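PDB 3I1A: spectinomycin phosphotransferase from Legionella pneumophila, which probably phosphorylates the antibiotic spectinomycin using a nucleotide, acting as a resistance factor related to protein kinases. Local coordinates for residues A[123-126]-A[127-131]; A[133-136]-A[137-141]; A[175-178]-A[179-182]; A[189-192]-A[193-197]; A[313-316]-A[317-320]. All blocks are in the same frame, centred on the assembly; numbering follows the deposited sequence.

Contact 1: A[123-126]-A[127-131]; sequences KVLR and QIHET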
loop_
_atom_site.group_PDB
_atom_site.type_symbol
_atom_site.label_atom_id
_atom_site.label_comp_id
_atom_site.label_asym_id
_atom_site.label_seq_id
_atom_site.Cartn_x
_atom_site.Cartn_y
_atom_site.Cartn_z
ATOM N N LYS A 123 -14.980 8.141 7.269
ATOM C CA LYS A 123 -16.124 8.228 6.346
ATOM C C LYS A 123 -15.797 7.628 4.958
ATOM O O LYS A 123 -16.578 6.867 4.394
ATOM C CB LYS A 123 -16.535 9.695 6.188
ATOM C CG LYS A 123 -17.659 10.005 5.185
ATOM C CD LYS A 123 -17.858 11.536 5.072
ATOM C CE LYS A 123 -16.513 12.312 4.991
ATOM N NZ LYS A 123 -16.553 13.802 4.632
ATOM N N VAL A 124 -14.620 7.960 4.430
ATOM C CA VAL A 124 -14.219 7.478 3.111
ATOM C C VAL A 124 -13.928 5.985 3.079
ATOM O O VAL A 124 -14.327 5.282 2.144
ATOM C CB VAL A 124 -12.983 8.278 2.598
ATOM C CG1 VAL A 124 -12.441 7.661 1.312
ATOM C CG2 VAL A 124 -13.411 9.720 2.338
ATOM N N LEU A 125 -13.260 5.482 4.098
ATOM C CA LEU A 125 -12.976 4.061 4.103
ATOM C C LEU A 125 -14.280 3.294 4.273
ATOM O O LEU A 125 -14.433 2.211 3.727
ATOM C CB LEU A 125 -11.980 3.713 5.197
ATOM C CG LEU A 125 -11.264 2.377 5.037
ATOM C CD1 LEU A 125 -10.561 2.315 3.677
ATOM C CD2 LEU A 125 -10.219 2.237 6.133
ATOM N N ARG A 126 -15.254 3.837 5.006
ATOM C CA ARG A 126 -16.528 3.121 5.114
ATOM C C ARG A 126 -17.210 3.115 3.736
ATOM O O ARG A 126 -17.827 2.122 3.333
ATOM C CB ARG A 126 -17.434 3.791 6.162
ATOM C CG ARG A 126 -18.821 3.121 6.340
ATOM C CD ARG A 126 -18.704 1.718 6.923
ATOM N NE ARG A 126 -20.009 1.049 7.026
ATOM C CZ ARG A 126 -20.941 1.341 7.936
ATOM N NH1 ARG A 126 -20.737 2.289 8.845
ATOM N NH2 ARG A 126 -22.100 0.680 7.937
ATOM N N GLN A 127 -17.104 4.229 3.013
ATOM C CA GLN A 127 -17.687 4.337 1.674
ATOM C C GLN A 127 -17.106 3.276 0.754
ATOM O O GLN A 127 -17.818 2.657 -0.038
ATOM C CB GLN A 127 -17.382 5.698 1.042
ATOM C CG GLN A 127 -18.365 6.813 1.335
ATOM C CD GLN A 127 -18.131 7.992 0.404
ATOM O OE1 GLN A 127 -17.144 8.697 0.539
ATOM N NE2 GLN A 127 -19.024 8.187 -0.559
ATOM N N ILE A 128 -15.798 3.098 0.852
ATOM C CA ILE A 128 -15.093 2.127 0.028
ATOM C C ILE A 128 -15.555 0.725 0.395
ATOM O O ILE A 128 -15.917 -0.072 -0.479
ATOM C CB ILE A 128 -13.545 2.270 0.209
ATOM C CG1 ILE A 128 -13.064 3.578 -0.426
ATOM C CG2 ILE A 128 -12.819 1.075 -0.438
ATOM C CD1 ILE A 128 -11.710 4.067 0.122
ATOM N N HIS A 129 -15.578 0.417 1.683
ATOM C CA HIS A 129 -15.992 -0.914 2.104
ATOM C C HIS A 129 -17.441 -1.233 1.748
ATOM O O HIS A 129 -17.791 -2.394 1.607
ATOM C CB HIS A 129 -15.794 -1.083 3.616
ATOM C CG HIS A 129 -14.356 -1.053 4.031
ATOM N ND1 HIS A 129 -13.956 -0.971 5.344
ATOM C CD2 HIS A 129 -13.223 -1.142 3.297
ATOM C CE1 HIS A 129 -12.633 -1.014 5.404
ATOM N NE2 HIS A 129 -12.165 -1.117 4.172
ATOM N N GLU A 130 -18.283 -0.223 1.605
ATOM C CA GLU A 130 -19.667 -0.506 1.270
ATOM C C GLU A 130 -19.938 -0.482 -0.223
ATOM O O GLU A 130 -21.067 -0.748 -0.651
ATOM C CB GLU A 130 -20.597 0.488 1.968
ATOM C CG GLU A 130 -20.532 0.400 3.480
ATOM C CD GLU A 130 -21.765 0.960 4.145
ATOM O OE1 GLU A 130 -22.211 2.043 3.736
ATOM O OE2 GLU A 130 -22.279 0.321 5.083
ATOM N N THR A 131 -18.912 -0.178 -1.015
ATOM C CA THR A 131 -19.072 -0.094 -2.453
ATOM C C THR A 131 -19.411 -1.444 -3.078
ATOM O O THR A 131 -18.715 -2.429 -2.853
ATOM C CB THR A 131 -17.806 0.495 -3.105
ATOM O OG1 THR A 131 -17.665 1.859 -2.693
ATOM C CG2 THR A 131 -17.925 0.484 -4.629
#
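The last turns of helix 115-129, in the kinase-like phosphotransferase domain, carry L125 and H129 on one flank and R126 and E130 on another, each pair four residues apart. The backbone repeats the alpha-helical bond, for example from H129 N to L125 O at 3.0 Å and 168°. That same carbonyl oxygen also sits over one face of the H129 imidazole, offset toward its rim and 3.3 Å from H129 CG. The ring gets there because CG stands beside its own backbone N (chi1 -66°), which folds the ring back along the helix. L125 crosses the ring, its CG 3.7 Å from H129 CE1. Both ring nitrogens are engaged, ND1 with the hydroxyl of Y267 and NE2 with D242, so the rotation of the imidazole is fixed. Toward I228, V124 CG1 meets I128 CD1 at 3.9 Å, and L125 CD1 approaches the same methyl.

On the outer side, R126 turns at chi2 and reaches OE2 of E130, which it meets obliquely. The NH2 to OE2 distance is 2.9 Å, yet that bond and the one from NE are bent and weak. E130 was modelled in two conformers, so this salt bridge is doubtful; R126 NH1 also bonds the carbonyl of Y267. L125 and H129 form the buried face of an otherwise partly exposed helix end, an i to i+4 pair whose ring is held by D242 and Y267.

Contact 2: A[133-136]-A[137-141]; sequences VPIS and IQQQL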
loop_
_atom_site.group_PDB
_atom_site.type_symbol
_atom_site.label_atom_id
_atom_site.label_comp_id
_atom_site.label_asym_id
_atom_site.label_seq_id
_atom_site.Cartn_x
_atom_site.Cartn_y
_atom_site.Cartn_z
ATOM N N VAL A 133 -19.397 -4.212 -5.661
ATOM C CA VAL A 133 -18.443 -4.584 -6.692
ATOM C C VAL A 133 -19.112 -5.475 -7.743
ATOM O O VAL A 133 -19.646 -6.539 -7.419
ATOM C CB VAL A 133 -17.231 -5.327 -6.073
ATOM C CG1 VAL A 133 -16.162 -5.596 -7.156
ATOM C CG2 VAL A 133 -16.631 -4.483 -4.925
ATOM N N PRO A 134 -19.133 -5.021 -9.008
ATOM C CA PRO A 134 -19.749 -5.820 -10.069
ATOM C C PRO A 134 -19.018 -7.164 -10.160
ATOM O O PRO A 134 -17.807 -7.250 -9.937
ATOM C CB PRO A 134 -19.549 -4.956 -11.308
ATOM C CG PRO A 134 -19.606 -3.565 -10.754
ATOM C CD PRO A 134 -18.722 -3.705 -9.526
ATOM N N ILE A 135 -19.749 -8.221 -10.488
ATOM C CA ILE A 135 -19.123 -9.520 -10.564
ATOM C C ILE A 135 -17.914 -9.547 -11.500
ATOM O O ILE A 135 -16.929 -10.193 -11.186
ATOM C CB ILE A 135 -20.133 -10.598 -10.981
ATOM C CG1 ILE A 135 -21.207 -10.737 -9.903
ATOM C CG2 ILE A 135 -19.428 -11.943 -11.144
ATOM C CD1 ILE A 135 -20.662 -11.203 -8.556
ATOM N N SER A 136 -17.980 -8.838 -12.628
ATOM C CA SER A 136 -16.874 -8.814 -13.583
ATOM C C SER A 136 -15.612 -8.329 -12.897
ATOM O O SER A 136 -14.517 -8.836 -13.153
ATOM C CB SER A 136 -17.189 -7.905 -14.784
ATOM O OG SER A 136 -17.363 -6.543 -14.395
ATOM N N ILE A 137 -15.763 -7.345 -12.017
ATOM C CA ILE A 137 -14.614 -6.815 -11.299
ATOM C C ILE A 137 -14.224 -7.731 -10.138
ATOM O O ILE A 137 -13.045 -7.861 -9.847
ATOM C CB ILE A 137 -14.899 -5.380 -10.811
ATOM C CG1 ILE A 137 -15.095 -4.493 -12.053
ATOM C CG2 ILE A 137 -13.745 -4.868 -9.917
ATOM C CD1 ILE A 137 -15.578 -3.076 -11.770
ATOM N N GLN A 138 -15.200 -8.360 -9.483
ATOM C CA GLN A 138 -14.875 -9.286 -8.385
ATOM C C GLN A 138 -13.942 -10.383 -8.908
ATOM O O GLN A 138 -13.028 -10.826 -8.207
ATOM C CB GLN A 138 -16.131 -9.942 -7.810
ATOM C CG GLN A 138 -16.991 -9.002 -6.960
ATOM C CD GLN A 138 -18.138 -9.703 -6.252
ATOM O OE1 GLN A 138 -17.978 -10.816 -5.722
ATOM N NE2 GLN A 138 -19.303 -9.044 -6.212
ATOM N N GLN A 139 -14.172 -10.796 -10.153
ATOM C CA GLN A 139 -13.378 -11.861 -10.775
ATOM C C GLN A 139 -11.947 -11.418 -11.037
ATOM O O GLN A 139 -11.056 -12.255 -11.188
ATOM C CB GLN A 139 -14.051 -12.319 -12.077
ATOM C CG GLN A 139 -15.393 -13.039 -11.844
ATOM C CD GLN A 139 -16.198 -13.275 -13.121
ATOM O OE1 GLN A 139 -17.080 -14.137 -13.157
ATOM N NE2 GLN A 139 -15.912 -12.499 -14.166
ATOM N N GLN A 140 -11.729 -10.103 -11.069
ATOM C CA GLN A 140 -10.406 -9.523 -11.298
ATOM C C GLN A 140 -9.652 -9.216 -10.007
ATOM O O GLN A 140 -8.442 -8.971 -10.034
ATOM C CB GLN A 140 -10.537 -8.223 -12.102
ATOM C CG GLN A 140 -11.348 -8.352 -13.360
ATOM C CD GLN A 140 -10.729 -9.294 -14.369
ATOM O OE1 GLN A 140 -10.519 -10.484 -14.095
ATOM N NE2 GLN A 140 -10.436 -8.769 -15.558
ATOM N N LEU A 141 -10.356 -9.215 -8.875
ATOM C CA LEU A 141 -9.725 -8.920 -7.588
ATOM C C LEU A 141 -9.166 -10.152 -6.899
ATOM O O LEU A 141 -9.779 -11.222 -6.926
ATOM C CB LEU A 141 -10.755 -8.252 -6.648
ATOM C CG LEU A 141 -11.079 -6.808 -7.021
ATOM C CD1 LEU A 141 -12.381 -6.369 -6.327
ATOM C CD2 LEU A 141 -9.886 -5.925 -6.626
HETATM O O HOH W 1 -13.985 -10.394 -15.270
#
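The carbonyl oxygen of P134 takes two backbone N-H groups from the following turn: Q138 N at 2.9 Å in a sound bond (158°), and I137 N in a weak, bent one. Next to it, V133 O receives the side chain of Q138, whose NE2 comes in at 2.8 Å and almost straight, 176°. The carbonyl oxygen lies within the amide plane of Q138, so the bond fixes how that flat group is turned. To get there, the glutamine runs extended from a CG placed beside its own backbone N (chi1 -73°), back toward the start of the helix. The tip of I135, CD1, lies across this amide 3.5 Å from NE2, while V133 CG1 presses on the stem at Q138 CG, also 3.5 Å away.

With P134 at the N-cap position, the short helix 135-138 opens here, and the glutamine amide ties its first turn to the residue ahead of the cap. V133 CG1 goes on to meet I137 CG2 at 3.7 Å and L141 CD1 a little farther off. P134 and I137 lie side by side, ring CD against CD1. Beyond them, I137 rests on S64, I65 and R67 of helix 61-71, and L141 reaches L208 and L236 in the small mixed sheet. On the exposed flank a water gives a hydrogen bond to S136 O (2.7 Å) and accepts one from Q139 NE2 (3.1 Å).

Contact 3: A[175-178]-A[179-182]; sequences KSFF and NQNS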
loop_
_atom_site.group_PDB
_atom_site.type_symbol
_atom_site.label_atom_id
_atom_site.label_comp_id
_atom_site.label_asym_id
_atom_site.label_seq_id
_atom_site.Cartn_x
_atom_site.Cartn_y
_atom_site.Cartn_z
ATOM N N LYS A 175 21.390 -11.654 12.335
ATOM C CA LYS A 175 21.211 -12.886 13.098
ATOM C C LYS A 175 21.233 -12.622 14.606
ATOM O O LYS A 175 20.465 -13.231 15.351
ATOM C CB LYS A 175 22.287 -13.902 12.725
ATOM C CG LYS A 175 22.099 -14.480 11.318
ATOM C CD LYS A 175 23.108 -15.582 11.053
ATOM C CE LYS A 175 22.959 -16.152 9.654
ATOM N NZ LYS A 175 23.933 -17.233 9.447
ATOM N N SER A 176 22.114 -11.721 15.041
ATOM C CA SER A 176 22.214 -11.369 16.452
ATOM C C SER A 176 20.911 -10.747 16.930
ATOM O O SER A 176 20.403 -11.083 18.002
ATOM C CB SER A 176 23.355 -10.372 16.685
ATOM O OG SER A 176 24.617 -10.980 16.486
ATOM N N PHE A 177 20.373 -9.838 16.121
ATOM C CA PHE A 177 19.136 -9.152 16.465
ATOM C C PHE A 177 17.972 -10.147 16.474
ATOM O O PHE A 177 17.099 -10.084 17.334
ATOM C CB PHE A 177 18.817 -8.032 15.464
ATOM C CG PHE A 177 17.629 -7.200 15.865
ATOM C CD1 PHE A 177 17.763 -6.153 16.764
ATOM C CD2 PHE A 177 16.359 -7.515 15.389
ATOM C CE1 PHE A 177 16.643 -5.425 17.189
ATOM C CE2 PHE A 177 15.243 -6.803 15.801
ATOM C CZ PHE A 177 15.382 -5.755 16.703
ATOM N N PHE A 178 17.950 -11.037 15.491
ATOM C CA PHE A 178 16.878 -12.054 15.388
ATOM C C PHE A 178 16.931 -12.923 16.639
ATOM O O PHE A 178 15.929 -13.166 17.322
ATOM C CB PHE A 178 17.128 -12.933 14.159
ATOM C CG PHE A 178 15.932 -13.754 13.723
ATOM C CD1 PHE A 178 15.201 -13.393 12.582
ATOM C CD2 PHE A 178 15.547 -14.893 14.436
ATOM C CE1 PHE A 178 14.109 -14.154 12.148
ATOM C CE2 PHE A 178 14.452 -15.667 14.013
ATOM C CZ PHE A 178 13.733 -15.294 12.864
ATOM N N ASN A 179 18.128 -13.397 16.944
ATOM C CA ASN A 179 18.291 -14.229 18.108
ATOM C C ASN A 179 17.836 -13.485 19.384
ATOM O O ASN A 179 17.134 -14.067 20.230
ATOM C CB ASN A 179 19.753 -14.677 18.172
ATOM C CG ASN A 179 20.012 -15.668 19.278
ATOM O OD1 ASN A 179 20.554 -15.312 20.323
ATOM N ND2 ASN A 179 19.613 -16.917 19.062
ATOM N N GLN A 180 18.196 -12.206 19.521
ATOM C CA GLN A 180 17.821 -11.439 20.707
ATOM C C GLN A 180 16.310 -11.213 20.805
ATOM O O GLN A 180 15.786 -10.990 21.889
ATOM C CB GLN A 180 18.530 -10.073 20.736
ATOM C CG GLN A 180 20.037 -10.176 20.622
ATOM C CD GLN A 180 20.708 -8.829 20.385
ATOM O OE1 GLN A 180 20.178 -7.970 19.673
ATOM N NE2 GLN A 180 21.885 -8.643 20.974
ATOM N N ASN A 181 15.626 -11.262 19.670
ATOM C CA ASN A 181 14.171 -11.051 19.629
ATOM C C ASN A 181 13.446 -12.312 19.141
ATOM O O ASN A 181 12.345 -12.241 18.571
ATOM C CB ASN A 181 13.860 -9.878 18.693
ATOM C CG ASN A 181 14.379 -8.576 19.222
ATOM O OD1 ASN A 181 13.704 -7.887 19.990
ATOM N ND2 ASN A 181 15.610 -8.232 18.836
ATOM N N SER A 182 14.057 -13.465 19.385
ATOM C CA SER A 182 13.504 -14.741 18.931
ATOM C C SER A 182 12.122 -15.064 19.476
ATOM O O SER A 182 11.268 -15.573 18.746
ATOM C CB SER A 182 14.455 -15.890 19.299
ATOM O OG SER A 182 14.140 -17.036 18.533
#
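Over the centre of one face of the F177 ring lies ND2 of N181, 3.2 Å above the plane, with the amide inclined 31° to the ring. Q180 OE1 approaches the same ring only obliquely, whereas the F178 ring has N179 N at its edge. What holds the N181 amide over the benzyl group is a bond of its own: ND2 donates to F177 O at 2.8 Å and 170°, with the oxygen close to the amide plane. The residue sends its CG beside its backbone N (chi1 -66°), back over the turn just completed.

Here helix 169-180 ends, N181 being the first residue to leave helical angles and also the one just ahead of helix 182-198. Its backbone N is shared weakly between F177 O and F178 O, so F177 O serves both the main chain and the side chain of N181. Before the break the bonds are regular, N179 N to K175 O at 2.8 Å and Q180 N to S176 O at 2.9 Å. F177 meets F317 edge to face, and K175 NZ pairs with D167.

Contact 4: A[189-192]-A[193-197]; sequences VDTS and EKLSK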
loop_
_atom_site.group_PDB
_atom_site.type_symbol
_atom_site.label_atom_id
_atom_site.label_comp_id
_atom_site.label_asym_id
_atom_site.label_seq_id
_atom_site.Cartn_x
_atom_site.Cartn_y
_atom_site.Cartn_z
ATOM N N VAL A 189 4.695 -15.281 14.417
ATOM C CA VAL A 189 4.387 -16.364 13.478
ATOM C C VAL A 189 3.325 -17.333 14.007
ATOM O O VAL A 189 2.365 -17.675 13.311
ATOM C CB VAL A 189 5.653 -17.221 13.165
ATOM C CG1 VAL A 189 5.275 -18.429 12.297
ATOM C CG2 VAL A 189 6.704 -16.355 12.439
ATOM N N ASP A 190 3.522 -17.777 15.240
ATOM C CA ASP A 190 2.621 -18.742 15.852
ATOM C C ASP A 190 1.250 -18.154 16.132
ATOM O O ASP A 190 0.234 -18.886 16.125
ATOM C CB ASP A 190 3.232 -19.285 17.144
ATOM C CG ASP A 190 4.550 -20.042 16.901
ATOM O OD1 ASP A 190 4.839 -20.418 15.750
ATOM O OD2 ASP A 190 5.273 -20.278 17.891
ATOM N N THR A 191 1.198 -16.842 16.378
ATOM C CA THR A 191 -0.099 -16.215 16.640
ATOM C C THR A 191 -0.844 -16.040 15.336
ATOM O O THR A 191 -2.055 -16.282 15.272
ATOM C CB THR A 191 0.035 -14.856 17.335
ATOM O OG1 THR A 191 0.545 -15.055 18.655
ATOM C CG2 THR A 191 -1.336 -14.174 17.426
ATOM N N SER A 192 -0.129 -15.628 14.291
ATOM C CA SER A 192 -0.749 -15.484 12.983
ATOM C C SER A 192 -1.301 -16.855 12.557
ATOM O O SER A 192 -2.425 -16.955 12.067
ATOM C CB SER A 192 0.279 -14.979 11.962
ATOM O OG SER A 192 -0.256 -15.024 10.659
ATOM N N GLU A 193 -0.506 -17.910 12.753
ATOM C CA GLU A 193 -0.914 -19.272 12.386
ATOM C C GLU A 193 -2.149 -19.724 13.184
ATOM O O GLU A 193 -3.108 -20.223 12.602
ATOM C CB GLU A 193 0.265 -20.238 12.599
ATOM C CG GLU A 193 0.085 -21.690 12.103
ATOM C CD GLU A 193 -0.034 -21.843 10.585
ATOM O OE1 GLU A 193 0.749 -21.231 9.824
ATOM O OE2 GLU A 193 -0.916 -22.611 10.142
ATOM N N LYS A 194 -2.122 -19.542 14.502
ATOM C CA LYS A 194 -3.238 -19.910 15.384
ATOM C C LYS A 194 -4.521 -19.167 15.019
ATOM O O LYS A 194 -5.616 -19.747 14.994
ATOM C CB LYS A 194 -2.881 -19.594 16.836
ATOM C CG LYS A 194 -3.962 -19.904 17.871
ATOM C CD LYS A 194 -3.707 -19.110 19.159
ATOM C CE LYS A 194 -4.364 -19.746 20.389
ATOM N NZ LYS A 194 -3.697 -21.029 20.819
ATOM N N LEU A 195 -4.389 -17.873 14.756
ATOM C CA LEU A 195 -5.544 -17.081 14.407
ATOM C C LEU A 195 -6.075 -17.463 13.035
ATOM O O LEU A 195 -7.289 -17.437 12.822
ATOM C CB LEU A 195 -5.210 -15.585 14.481
ATOM C CG LEU A 195 -4.877 -15.066 15.885
ATOM C CD1 LEU A 195 -4.651 -13.549 15.847
ATOM C CD2 LEU A 195 -6.018 -15.400 16.850
ATOM N N SER A 196 -5.202 -17.839 12.100
ATOM C CA SER A 196 -5.706 -18.213 10.785
ATOM C C SER A 196 -6.559 -19.470 10.884
ATOM O O SER A 196 -7.524 -19.629 10.141
ATOM C CB SER A 196 -4.577 -18.452 9.766
ATOM O OG SER A 196 -3.848 -19.633 10.035
ATOM N N LYS A 197 -6.194 -20.358 11.800
ATOM C CA LYS A 197 -6.915 -21.616 11.977
ATOM C C LYS A 197 -8.285 -21.416 12.611
ATOM O O LYS A 197 -9.205 -22.190 12.361
ATOM C CB LYS A 197 -6.093 -22.574 12.841
ATOM C CG LYS A 197 -4.915 -23.214 12.133
ATOM C CD LYS A 197 -4.088 -24.062 13.104
ATOM C CE LYS A 197 -2.995 -24.826 12.379
ATOM N NZ LYS A 197 -2.141 -25.628 13.315
#
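From its CB, L195 folds back over the carbonyl of T191, one turn earlier. CB lies 3.3 Å from T191 O, and CG comes closer still, to 3.1 Å, a tight approach for a carbon. CD1 then reaches T191 CG2 at 3.7 Å. With CG beside the backbone N (chi1 -65°) and CD1 continuing anti to CA, the leucine runs alongside the threonine and points the same way. The oxygen beneath the leucine is itself an acceptor, taking L195 N at 2.9 Å. T191 turns its methyl toward L195 and its hydroxyl back to R187 O.

The same helical bonding runs through the segment, from E193 N to V189 O and on to S196 N and S192 O. One turn later a serine adds a side-chain bond. S196 OG, held between its backbone N and carbonyl carbon (chi1 71°), donates to E193 O at 2.7 Å, and K197 N reaches that oxygen from the same face at 3.2 Å. Such a serine, returning its hydroxyl to a carbonyl of the previous turn, is a familiar sight in helices.

Helix 182-198 packs here against two neighbouring helices. T191, S192 and L195 lie on helix 274-297, where S192 OG bonds E283, while V189 leans on V154 and R155 of helix 149-157. From that same helix R151 and R155 pair with OE1 of E193, in the conformer described.

Contact 5: A[313-316]-A[317-320]; sequences FKEM and FDPN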
loop_
_atom_site.group_PDB
_atom_site.type_symbol
_atom_site.label_atom_id
_atom_site.label_comp_id
_atom_site.label_asym_id
_atom_site.label_seq_id
_atom_site.Cartn_x
_atom_site.Cartn_y
_atom_site.Cartn_z
ATOM N N PHE A 313 13.513 -3.335 9.683
ATOM C CA PHE A 313 13.256 -4.542 10.457
ATOM C C PHE A 313 13.339 -4.247 11.964
ATOM O O PHE A 313 12.468 -4.658 12.743
ATOM C CB PHE A 313 14.280 -5.613 10.053
ATOM C CG PHE A 313 13.972 -6.988 10.588
ATOM C CD1 PHE A 313 13.527 -8.002 9.734
ATOM C CD2 PHE A 313 14.129 -7.265 11.938
ATOM C CE1 PHE A 313 13.244 -9.279 10.238
ATOM C CE2 PHE A 313 13.846 -8.544 12.448
ATOM C CZ PHE A 313 13.406 -9.540 11.601
ATOM N N LYS A 314 14.370 -3.517 12.392
ATOM C CA LYS A 314 14.492 -3.254 13.827
ATOM C C LYS A 314 13.452 -2.314 14.399
ATOM O O LYS A 314 13.005 -2.484 15.543
ATOM C CB LYS A 314 15.893 -2.732 14.153
ATOM C CG LYS A 314 16.940 -3.819 13.950
ATOM C CD LYS A 314 18.311 -3.436 14.484
ATOM C CE LYS A 314 18.997 -2.400 13.619
ATOM N NZ LYS A 314 20.378 -2.141 14.150
ATOM N N GLU A 315 13.077 -1.315 13.605
ATOM C CA GLU A 315 12.092 -0.349 14.043
ATOM C C GLU A 315 10.774 -1.004 14.406
ATOM O O GLU A 315 10.044 -0.479 15.251
ATOM C CB GLU A 315 11.855 0.688 12.956
ATOM C CG GLU A 315 12.980 1.687 12.843
ATOM C CD GLU A 315 12.660 2.777 11.850
ATOM O OE1 GLU A 315 13.296 3.845 11.937
ATOM O OE2 GLU A 315 11.776 2.558 10.989
ATOM N N MET A 316 10.456 -2.131 13.765
ATOM C CA MET A 316 9.184 -2.814 14.064
ATOM C C MET A 316 9.095 -3.215 15.523
ATOM O O MET A 316 7.995 -3.378 16.076
ATOM C CB MET A 316 9.021 -4.074 13.199
ATOM C CG MET A 316 9.054 -3.786 11.700
ATOM S SD MET A 316 8.664 -5.195 10.626
ATOM C CE MET A 316 9.692 -6.541 11.360
ATOM N N PHE A 317 10.257 -3.393 16.148
ATOM C CA PHE A 317 10.318 -3.800 17.553
ATOM C C PHE A 317 10.476 -2.652 18.549
ATOM O O PHE A 317 10.636 -2.885 19.755
ATOM C CB PHE A 317 11.453 -4.828 17.741
ATOM C CG PHE A 317 11.271 -6.073 16.928
ATOM C CD1 PHE A 317 11.635 -6.101 15.578
ATOM C CD2 PHE A 317 10.667 -7.212 17.486
ATOM C CE1 PHE A 317 11.405 -7.234 14.795
ATOM C CE2 PHE A 317 10.426 -8.354 16.708
ATOM C CZ PHE A 317 10.791 -8.370 15.363
ATOM N N ASP A 318 10.429 -1.416 18.064
ATOM C CA ASP A 318 10.571 -0.266 18.964
ATOM C C ASP A 318 9.321 -0.006 19.813
ATOM O O ASP A 318 8.231 -0.492 19.517
ATOM C CB ASP A 318 10.900 1.005 18.177
ATOM C CG ASP A 318 12.362 1.077 17.741
ATOM O OD1 ASP A 318 13.213 0.411 18.355
ATOM O OD2 ASP A 318 12.659 1.834 16.794
ATOM N N PRO A 319 9.476 0.766 20.901
ATOM C CA PRO A 319 8.346 1.082 21.773
ATOM C C PRO A 319 7.194 1.680 20.982
ATOM O O PRO A 319 7.383 2.613 20.202
ATOM C CB PRO A 319 8.940 2.096 22.757
ATOM C CG PRO A 319 10.335 1.660 22.878
ATOM C CD PRO A 319 10.715 1.364 21.426
ATOM N N ASN A 320 6.000 1.139 21.189
ATOM C CA ASN A 320 4.799 1.631 20.528
ATOM C C ASN A 320 4.804 1.408 19.024
ATOM O O ASN A 320 4.081 2.097 18.302
ATOM C CB ASN A 320 4.607 3.135 20.784
ATOM C CG ASN A 320 4.833 3.531 22.226
ATOM O OD1 ASN A 320 5.109 4.702 22.518
ATOM N ND2 ASN A 320 4.718 2.567 23.141
HETATM O O HOH W 2 14.251 -2.033 17.885
HETATM O O HOH W 3 7.077 -2.722 18.629
#
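From the C-terminal part of helix 303-315 the chain swings through a type I beta turn from E315 to D318. The turn is closed by D318 N bonding E315 O at 3.0 Å (165°), and just before it F317 N bonds K314 O at the same distance. These bonds span three residues, where the helix would span four. Two waters brace the outside: one donates to both K314 O and D318 OD1, the other to both M316 O and D318 O.

F317 carries most of the side-chain contact. Its CG sits beside the backbone N (chi1 -60°), which lays the ring back along the end of the helix. There the ring is met at its edge, in plane, by two carbonyl oxygens; F313 O is 3.3 Å from CD1, and K314 O approaches the same edge. The F313 and F317 rings are nearly parallel, 25° apart, but slid so far that they barely overlap, with centroids 5.8 Å apart. Their closest carbons are F313 CE2 and F317 CE1, at 3.6 Å. M316 bends at chi3 and brings its CE methyl to 3.9 Å from the same F317 CE1, so that atom is touched from two residues. M316 also packs on I285 and I289, while its backbone bonds V323.

This is a type I turn leading out of helix 303-315 into the loop before helix 322-329; from within it F317 reaches A184 and I185 of helix 182-198 and meets F177 of helix 169-180 edge to face.

Contacts 1 and 2 follow one another in the chain, their centres 17 Å apart and joined by the bend between helices 115-129 and 135-138. Contact 1 lies nearest the catalytic region: the side chain of L125 is about 10 Å from that of N217, and that of I128 about 12 Å from that of D230, both magnesium-binding residues in another structure of the protein. Contacts 3 and 5 touch, F177 CE2 lying 3.7 Å from F317 CD1 and F177 CD2 4.0 Å from F313 CE2, so they share an aromatic cluster. Contact 4 is 21 Å from each of them, centre to centre. Contact 3 lies across the chain's centre from contacts 1 and 2, its centre 43 Å from that of contact 2.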